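Local coordinates for sporozoite microneme protein essential for cell traversal (Plasmodium berghei, PDB 4U5A) that is a sporozoite protein essential for cell traversal, the passage of the parasite through host cells, at residues V51-K56 with S168-F173. Numbering follows the deposited sequence.
Sequences VKLLSK and SELINF
L53 holds CG anti to the backbone N (chi1 -179°), which extends its isobutyl group toward helix 167-197; I171 instead sets CG1 anti to its own carbonyl carbon (chi1 -84°), and its CD1 reaches nearer to L53 than the direction of its CB alone would suggest. The two side chains meet at an oblique angle, methyl against methyl, L53 CD2 lying 3.5 Å from I171 CD1, and the next carbon back, I171 CG1, is 4.1 Å from the same L53 CD2. L170, one residue earlier, directs its CB toward helix 49-57 and offers a second, looser touch: its CD2 is 4.4 Å from L53 CD2. The same L53 methyl thus touches both residues. The protein is a four-helix bundle, and here the short helix 49-57 is laid against the beginning of the long helix 167-197; the centre of the contact lies about 20 Å from the centre of the chain. No hydrogen bond crosses between the segments, and the backbones stay well apart, with L53 CA and I171 CA 9.3 Å from each other. The contact consists of apolar side-chain carbons and buries 110 Å² in all, both sides summed. All three touching residues remain partly exposed. L54 is buried, and its side chain touches E40 in the loop before helix 49-57, while two residues on from I171 the ring of F173 meets H122 of helix 88-126 edge-to-face and K126 of the same helix in a cation-pi contact.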
# COMPACT_ATOMS: atom_id res chain seq x y z
N VAL A 51 -16.43 -9.46 -10.82
CA VAL A 51 -15.79 -9.91 -9.59
C VAL A 51 -14.49 -10.66 -9.85
O VAL A 51 -13.48 -10.41 -9.20
CB VAL A 51 -16.74 -10.82 -8.78
CG1 VAL A 51 -16.09 -11.26 -7.48
CG2 VAL A 51 -18.05 -10.10 -8.51
N LYS A 52 -14.51 -11.58 -10.82
CA LYS A 52 -13.32 -12.36 -11.14
C LYS A 52 -12.23 -11.43 -11.66
O LYS A 52 -11.04 -11.63 -11.39
CB LYS A 52 -13.65 -13.44 -12.16
N LEU A 53 -12.65 -10.41 -12.40
CA LEU A 53 -11.74 -9.43 -12.97
C LEU A 53 -11.02 -8.67 -11.86
O LEU A 53 -9.80 -8.50 -11.89
CB LEU A 53 -12.50 -8.45 -13.86
CG LEU A 53 -11.69 -7.37 -14.57
CD1 LEU A 53 -10.78 -7.97 -15.63
CD2 LEU A 53 -12.63 -6.34 -15.17
N LEU A 54 -11.79 -8.21 -10.87
CA LEU A 54 -11.23 -7.46 -9.76
C LEU A 54 -10.32 -8.33 -8.89
O LEU A 54 -9.29 -7.87 -8.41
CB LEU A 54 -12.35 -6.86 -8.90
CG LEU A 54 -13.25 -5.81 -9.55
CD1 LEU A 54 -14.39 -5.45 -8.62
CD2 LEU A 54 -12.45 -4.58 -9.91
N SER A 55 -10.72 -9.58 -8.71
CA SER A 55 -9.91 -10.53 -7.95
C SER A 55 -8.59 -10.79 -8.65
O SER A 55 -7.57 -11.02 -8.00
CB SER A 55 -10.67 -11.83 -7.72
OG SER A 55 -11.69 -11.67 -6.74
N LYS A 56 -8.62 -10.77 -9.98
CA LYS A 56 -7.39 -10.84 -10.75
C LYS A 56 -6.55 -9.59 -10.48
O LYS A 56 -5.35 -9.69 -10.21
CB LYS A 56 -7.69 -10.97 -12.24
N SER A 168 -17.25 -2.97 -20.52
CA SER A 168 -16.18 -2.31 -21.27
C SER A 168 -16.01 -0.91 -20.68
O SER A 168 -14.91 -0.34 -20.68
CB SER A 168 -16.52 -2.24 -22.76
OG SER A 168 -17.78 -1.62 -22.96
N GLU A 169 -17.11 -0.39 -20.16
CA GLU A 169 -17.15 0.92 -19.53
C GLU A 169 -16.45 0.89 -18.17
O GLU A 169 -15.75 1.83 -17.81
CB GLU A 169 -18.59 1.39 -19.36
CG GLU A 169 -19.21 2.00 -20.61
CD GLU A 169 -18.20 2.72 -21.49
OE1 GLU A 169 -17.55 3.68 -21.00
OE2 GLU A 169 -18.06 2.33 -22.67
N LEU A 170 -16.66 -0.20 -17.42
CA LEU A 170 -16.04 -0.36 -16.11
C LEU A 170 -14.53 -0.51 -16.27
O LEU A 170 -13.76 0.07 -15.50
CB LEU A 170 -16.66 -1.55 -15.37
CG LEU A 170 -16.21 -1.88 -13.94
CD1 LEU A 170 -17.36 -2.52 -13.17
CD2 LEU A 170 -15.01 -2.81 -13.93
N ILE A 171 -14.11 -1.29 -17.26
CA ILE A 171 -12.69 -1.39 -17.60
C ILE A 171 -12.17 0.00 -17.95
O ILE A 171 -11.12 0.43 -17.45
CB ILE A 171 -12.43 -2.35 -18.80
CG1 ILE A 171 -12.33 -3.80 -18.33
CG2 ILE A 171 -11.10 -2.05 -19.44
CD1 ILE A 171 -13.61 -4.43 -17.89
N ASN A 172 -12.93 0.73 -18.77
CA ASN A 172 -12.52 2.06 -19.18
C ASN A 172 -12.39 3.03 -18.01
O ASN A 172 -11.61 3.98 -18.07
CB ASN A 172 -13.51 2.62 -20.21
CG ASN A 172 -13.31 4.10 -20.47
OD1 ASN A 172 -12.22 4.55 -20.82
ND2 ASN A 172 -14.38 4.88 -20.30
N PHE A 173 -13.12 2.77 -16.93
CA PHE A 173 -13.07 3.67 -15.78
C PHE A 173 -11.99 3.32 -14.77
O PHE A 173 -11.29 4.20 -14.27
CB PHE A 173 -14.42 3.71 -15.07
CG PHE A 173 -14.43 4.58 -13.85
CD1 PHE A 173 -14.27 5.95 -13.96
CD2 PHE A 173 -14.59 4.03 -12.59
CE1 PHE A 173 -14.27 6.76 -12.84
CE2 PHE A 173 -14.59 4.83 -11.46
CZ PHE A 173 -14.44 6.20 -11.58